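PDB 3W8S: glutathione S-transferase-3 from Necator americanus, which binds glutathione and, as a sigma-class transferase, probably catalyses its conjugation to electrophilic substrates, releasing a halide anion. Local coordinates for residues I18-V23 / K195-T200; E162-F167 / T173-F178. All blocks are in the same frame, centred on the assembly; numbering follows the deposited sequence.

Interaction 1. Residues I18-V23 / K195-T200; sequences IRQIFV and KKWIET
Trp-197 lies against Val-23, Gln-20 and Arg-19, and it carries nearly all of what helix 192-200 brings to this contact. The clearest interaction is a CH-pi contact. Val-23 CG2 sits over one face of the indole, 4.2 Å from the centroid of the five-membered ring of Trp-197 and shifted toward the rim. The other valine branch meets the ring's stem: Val-23 CG1 is 3.8 Å from Trp-197 CB. With chi1 at 164°, the indole of Trp-197 swings away from the backbone N and across to helix 16-25.

The methylene parts of two polar side chains make the remaining van der Waals contacts. Gln-20 CG approaches the pyrrole part, 3.8 Å from Trp-197 CD1, with its amide plane turned 73° from the ring. Arg-19 CD approaches the benzene part, 3.8 Å from Trp-197 CZ2.

The two helices belong to different domains of the glutathione transferase fold. Helix 16-25 is the first helix of the thioredoxin-like N-terminal domain, and helix 192-200 is the last of the all-helical C-terminal domain. Their local axes run at 127° and stay 10.5 Å apart at closest approach, so the large indole spans the gap.

The polar ends are held by neighbours. Glu-16 accepts hydrogen bonds from Trp-197 NE1 and Gln-20 NE2 through OE2, and forms a salt bridge with Arg-19 NH1 through OE1. Arg-19 NE pairs with Asp-31, and the Gln-20 amide also binds Glu-162.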
loop_
_atom_site.group_PDB
_atom_site.type_symbol
_atom_site.label_atom_id
_atom_site.label_comp_id
_atom_site.label_asym_id
_atom_site.label_seq_id
_atom_site.Cartn_x
_atom_site.Cartn_y
_atom_site.Cartn_z
ATOM N N ILE A 18 -5.851 12.253 5.024
ATOM C CA ILE A 18 -5.403 13.297 4.106
ATOM C C ILE A 18 -5.950 14.677 4.596
ATOM O O ILE A 18 -5.187 15.658 4.627
ATOM C CB ILE A 18 -5.891 13.031 2.671
ATOM C CG1 ILE A 18 -5.215 11.732 2.098
ATOM C CG2 ILE A 18 -5.597 14.225 1.748
ATOM C CD1 ILE A 18 -6.108 11.022 1.063
ATOM N N ARG A 19 -7.246 14.752 4.960
ATOM C CA ARG A 19 -7.848 16.011 5.508
ATOM C C ARG A 19 -7.125 16.472 6.760
ATOM O O ARG A 19 -6.826 17.688 6.925
ATOM C CB ARG A 19 -9.315 15.734 5.867
ATOM C CG ARG A 19 -10.135 15.373 4.629
ATOM C CD ARG A 19 -11.598 15.408 5.010
ATOM N NE ARG A 19 -12.508 14.938 3.927
ATOM C CZ ARG A 19 -13.206 13.781 3.950
ATOM N NH1 ARG A 19 -13.061 12.902 4.966
ATOM N NH2 ARG A 19 -14.017 13.478 2.875
ATOM N N GLN A 20 -6.804 15.505 7.633
ATOM C CA GLN A 20 -6.119 15.872 8.893
ATOM C C GLN A 20 -4.683 16.374 8.662
ATOM O O GLN A 20 -4.184 17.219 9.448
ATOM C CB GLN A 20 -6.105 14.708 9.872
ATOM C CG GLN A 20 -7.522 14.310 10.235
ATOM C CD GLN A 20 -7.588 13.189 11.239
ATOM O OE1 GLN A 20 -6.544 12.737 11.708
ATOM N NE2 GLN A 20 -8.835 12.767 11.635
ATOM N N ILE A 21 -4.002 15.853 7.636
ATOM C CA ILE A 21 -2.678 16.393 7.269
ATOM C C ILE A 21 -2.760 17.866 6.802
ATOM O O ILE A 21 -1.977 18.716 7.277
ATOM C CB ILE A 21 -1.934 15.545 6.245
ATOM C CG1 ILE A 21 -1.640 14.136 6.841
ATOM C CG2 ILE A 21 -0.611 16.226 5.856
ATOM C CD1 ILE A 21 -1.475 13.068 5.740
ATOM N N PHE A 22 -3.739 18.164 5.971
ATOM C CA PHE A 22 -4.016 19.584 5.580
ATOM C C PHE A 22 -4.330 20.398 6.825
ATOM O O PHE A 22 -3.799 21.507 6.978
ATOM C CB PHE A 22 -5.187 19.694 4.599
ATOM C CG PHE A 22 -4.837 19.321 3.198
ATOM C CD1 PHE A 22 -3.851 20.021 2.501
ATOM C CD2 PHE A 22 -5.521 18.307 2.537
ATOM C CE1 PHE A 22 -3.492 19.643 1.187
ATOM C CE2 PHE A 22 -5.185 17.947 1.218
ATOM C CZ PHE A 22 -4.195 18.646 0.517
ATOM N N VAL A 23 -5.154 19.849 7.716
ATOM C CA VAL A 23 -5.491 20.552 8.985
ATOM C C VAL A 23 -4.236 20.925 9.799
ATOM O O VAL A 23 -4.008 22.132 10.146
ATOM C CB VAL A 23 -6.521 19.783 9.834
ATOM C CG1 VAL A 23 -6.596 20.371 11.245
ATOM C CG2 VAL A 23 -7.880 19.830 9.156
ATOM N N LYS A 195 -7.898 18.309 17.313
ATOM C CA LYS A 195 -9.031 18.291 18.229
ATOM C C LYS A 195 -10.157 19.213 17.715
ATOM O O LYS A 195 -11.360 18.882 17.775
ATOM C CB LYS A 195 -8.495 18.711 19.623
ATOM C CG LYS A 195 -9.580 18.800 20.704
ATOM C CD LYS A 195 -8.867 19.148 22.011
ATOM C CE LYS A 195 -9.633 18.699 23.241
ATOM N NZ LYS A 195 -10.722 19.681 23.335
ATOM N N LYS A 196 -9.784 20.386 17.226
ATOM C CA LYS A 196 -10.778 21.325 16.677
ATOM C C LYS A 196 -11.381 20.797 15.366
ATOM O O LYS A 196 -12.577 20.942 15.103
ATOM C CB LYS A 196 -10.088 22.700 16.446
ATOM C CG LYS A 196 -10.902 23.753 15.682
ATOM C CD LYS A 196 -11.753 24.733 16.487
ATOM C CE LYS A 196 -12.334 25.885 15.595
ATOM N NZ LYS A 196 -11.606 27.225 15.429
ATOM N N TRP A 197 -10.557 20.126 14.540
ATOM C CA TRP A 197 -11.124 19.558 13.312
ATOM C C TRP A 197 -12.124 18.435 13.655
ATOM O O TRP A 197 -13.234 18.362 13.133
ATOM C CB TRP A 197 -9.991 19.011 12.383
ATOM C CG TRP A 197 -10.540 18.079 11.289
ATOM C CD1 TRP A 197 -10.338 16.732 11.164
ATOM C CD2 TRP A 197 -11.367 18.471 10.192
ATOM N NE1 TRP A 197 -10.982 16.248 10.039
ATOM C CE2 TRP A 197 -11.637 17.291 9.427
ATOM C CE3 TRP A 197 -11.945 19.698 9.790
ATOM C CZ2 TRP A 197 -12.419 17.315 8.243
ATOM C CZ3 TRP A 197 -12.832 19.719 8.608
ATOM C CH2 TRP A 197 -13.014 18.536 7.864
ATOM N N ILE A 198 -11.755 17.565 14.578
ATOM C CA ILE A 198 -12.696 16.534 14.992
ATOM C C ILE A 198 -14.052 17.139 15.496
ATOM O O ILE A 198 -15.121 16.581 15.248
ATOM C CB ILE A 198 -12.029 15.634 16.090
ATOM C CG1 ILE A 198 -10.968 14.763 15.395
ATOM C CG2 ILE A 198 -13.059 14.706 16.828
ATOM C CD1 ILE A 198 -9.918 14.272 16.400
ATOM N N GLU A 199 -14.003 18.254 16.217
ATOM C CA GLU A 199 -15.276 18.912 16.609
ATOM C C GLU A 199 -15.996 19.540 15.411
ATOM O O GLU A 199 -17.201 19.520 15.339
ATOM C CB GLU A 199 -14.996 20.066 17.575
ATOM C CG GLU A 199 -14.213 19.589 18.789
ATOM C CD GLU A 199 -13.605 20.727 19.618
ATOM O OE1 GLU A 199 -13.768 21.935 19.238
ATOM O OE2 GLU A 199 -12.987 20.395 20.668
ATOM N N THR A 200 -15.253 20.074 14.462
ATOM C CA THR A 200 -15.896 20.917 13.452
ATOM C C THR A 200 -16.311 20.148 12.177
ATOM O O THR A 200 -17.160 20.636 11.403
ATOM C CB THR A 200 -14.909 22.042 13.058
ATOM O OG1 THR A 200 -14.433 22.654 14.271
ATOM C CG2 THR A 200 -15.589 23.074 12.276
#

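Interaction 2. Residues E162-F167 / T173-F178; sequences ECASEF and TIFDGF
This is an apolar contact between helix 155-170 and the loop that follows it in the C-terminal domain, away from the glutathione site. Two pairs of side chains carry it. Ile-174 points at the helix and reaches Phe-167 with the end of its longer branch: Ile-174 CD1 is 3.4 Å from Phe-167 CB, a tight fit. The isoleucine chain is extended, with CG1 anti to the backbone N (chi1 -164°), and this brings CD1 to the stem of the phenylalanine. The Phe-167 ring turns from the loop and meets Phe-125 of helix 117-143 edge-to-face.

The second pair is Ala-164 and Phe-175. Ala-164 CB meets the ring obliquely, 3.7 Å from Phe-175 CE1. The ring also packs on its own neighbour in sequence. Ile-174 CG2 covers one face of the Phe-175 ring, 3.8 Å above its plane and over its centre.

The loop backbone is folded by two overlapping turns. A type I turn runs from Thr-173 to Asp-176, closed by Asp-176 N to Thr-173 O at 2.9 Å. A type II turn begins at Phe-175 and ends at Phe-178, with Gly-177 at positive phi. Phe-178 is the N-cap residue of helix 179-189. The whole is a tight, double-turn connection between consecutive helices 155-170 and 179-189 of the all-helical C-terminal domain of a glutathione transferase.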
loop_
_atom_site.group_PDB
_atom_site.type_symbol
_atom_site.label_atom_id
_atom_site.label_comp_id
_atom_site.label_asym_id
_atom_site.label_seq_id
_atom_site.Cartn_x
_atom_site.Cartn_y
_atom_site.Cartn_z
ATOM N N GLU A 162 -6.872 7.586 14.741
ATOM C CA GLU A 162 -8.222 7.797 14.205
ATOM C C GLU A 162 -9.022 6.455 14.215
ATOM O O GLU A 162 -10.178 6.376 14.636
ATOM C CB GLU A 162 -8.140 8.380 12.780
ATOM C CG GLU A 162 -9.520 8.523 12.141
ATOM C CD GLU A 162 -10.321 9.757 12.649
ATOM O OE1 GLU A 162 -9.776 10.617 13.374
ATOM O OE2 GLU A 162 -11.515 9.848 12.307
ATOM N N CYS A 163 -8.382 5.412 13.753
ATOM C CA CYS A 163 -9.015 4.142 13.694
ATOM C C CYS A 163 -9.260 3.618 15.110
ATOM O O CYS A 163 -10.355 3.203 15.418
ATOM C CB CYS A 163 -8.126 3.236 12.860
ATOM S SG CYS A 163 -7.604 1.706 13.664
ATOM N N ALA A 164 -8.290 3.707 16.006
ATOM C CA ALA A 164 -8.535 3.279 17.419
ATOM C C ALA A 164 -9.695 4.147 18.048
ATOM O O ALA A 164 -10.653 3.592 18.623
ATOM C CB ALA A 164 -7.231 3.395 18.251
ATOM N N SER A 165 -9.659 5.487 17.878
ATOM C CA SER A 165 -10.676 6.324 18.526
ATOM C C SER A 165 -12.055 6.071 17.958
ATOM O O SER A 165 -13.034 6.032 18.698
ATOM C CB SER A 165 -10.315 7.806 18.474
ATOM O OG SER A 165 -9.044 7.929 19.106
ATOM N N GLU A 166 -12.139 5.871 16.658
ATOM C CA GLU A 166 -13.420 5.661 16.047
ATOM C C GLU A 166 -14.031 4.313 16.372
ATOM O O GLU A 166 -15.236 4.237 16.693
ATOM C CB GLU A 166 -13.342 5.860 14.501
ATOM C CG GLU A 166 -13.095 7.359 14.157
ATOM C CD GLU A 166 -14.235 8.296 14.631
ATOM O OE1 GLU A 166 -15.409 7.870 14.497
ATOM O OE2 GLU A 166 -13.963 9.440 15.139
ATOM N N PHE A 167 -13.246 3.251 16.232
ATOM C CA PHE A 167 -13.731 1.897 16.615
ATOM C C PHE A 167 -14.120 1.850 18.087
ATOM O O PHE A 167 -15.035 1.114 18.462
ATOM C CB PHE A 167 -12.695 0.799 16.288
ATOM C CG PHE A 167 -12.493 0.564 14.807
ATOM C CD1 PHE A 167 -13.583 0.435 13.937
ATOM C CD2 PHE A 167 -11.207 0.409 14.276
ATOM C CE1 PHE A 167 -13.392 0.225 12.553
ATOM C CE2 PHE A 167 -11.004 0.192 12.918
ATOM C CZ PHE A 167 -12.093 0.118 12.048
ATOM N N THR A 173 -14.409 -2.441 24.325
ATOM C CA THR A 173 -13.283 -3.118 24.923
ATOM C C THR A 173 -12.044 -2.970 24.025
ATOM O O THR A 173 -11.038 -3.660 24.217
ATOM C CB THR A 173 -13.629 -4.597 25.053
ATOM O OG1 THR A 173 -13.881 -5.106 23.731
ATOM C CG2 THR A 173 -14.920 -4.768 25.945
ATOM N N ILE A 174 -12.105 -2.070 23.028
ATOM C CA ILE A 174 -11.042 -2.114 21.995
ATOM C C ILE A 174 -9.651 -1.850 22.609
ATOM O O ILE A 174 -8.650 -2.416 22.169
ATOM C CB ILE A 174 -11.300 -1.119 20.821
ATOM C CG1 ILE A 174 -10.386 -1.533 19.676
ATOM C CG2 ILE A 174 -11.065 0.327 21.298
ATOM C CD1 ILE A 174 -10.591 -0.697 18.463
ATOM N N PHE A 175 -9.568 -0.996 23.654
ATOM C CA PHE A 175 -8.278 -0.748 24.347
ATOM C C PHE A 175 -7.914 -1.744 25.459
ATOM O O PHE A 175 -6.810 -1.634 26.037
ATOM C CB PHE A 175 -8.223 0.665 24.934
ATOM C CG PHE A 175 -8.368 1.749 23.903
ATOM C CD1 PHE A 175 -7.438 1.857 22.870
ATOM C CD2 PHE A 175 -9.459 2.640 23.963
ATOM C CE1 PHE A 175 -7.591 2.819 21.880
ATOM C CE2 PHE A 175 -9.610 3.611 22.997
ATOM C CZ PHE A 175 -8.680 3.695 21.944
ATOM N N ASP A 176 -8.794 -2.719 25.763
ATOM C CA ASP A 176 -8.505 -3.637 26.858
ATOM C C ASP A 176 -7.212 -4.417 26.562
ATOM O O ASP A 176 -7.138 -5.100 25.532
ATOM C CB ASP A 176 -9.653 -4.609 27.154
ATOM C CG ASP A 176 -10.932 -3.895 27.702
ATOM O OD1 ASP A 176 -10.912 -2.677 27.886
ATOM O OD2 ASP A 176 -11.959 -4.574 27.917
ATOM N N GLY A 177 -6.215 -4.307 27.459
ATOM C CA GLY A 177 -4.902 -4.962 27.282
ATOM C C GLY A 177 -3.889 -4.207 26.433
ATOM O O GLY A 177 -2.745 -4.670 26.277
ATOM N N PHE A 178 -4.283 -3.022 25.947
ATOM C CA PHE A 178 -3.418 -2.174 25.177
ATOM C C PHE A 178 -3.422 -0.709 25.710
ATOM O O PHE A 178 -3.870 0.233 25.007
ATOM C CB PHE A 178 -3.834 -2.240 23.685
ATOM C CG PHE A 178 -3.733 -3.625 23.117
ATOM C CD1 PHE A 178 -2.495 -4.167 22.814
ATOM C CD2 PHE A 178 -4.883 -4.396 22.967
ATOM C CE1 PHE A 178 -2.402 -5.483 22.334
ATOM C CE2 PHE A 178 -4.816 -5.697 22.465
ATOM C CZ PHE A 178 -3.556 -6.224 22.130
#

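From the N terminus, the chain first passes through helix 16-25, which supplies residues 18-23 of interaction 1. It then completes the thioredoxin-like domain and enters the helical domain. Interaction 2 closes a short loop there, between 162-167 and 173-178. The chain continues through helix 179-189 to helix 192-200, where interaction 1 closes a much longer loop with 171 residues between its segments. Interaction 2 is nested inside it. Interaction 1 joins the two domains, while interaction 2 stays within the C-terminal one. Their centres are about 20 Å apart, yet the two contacts meet where the polar end of Gln-20 reaches helix 155-170.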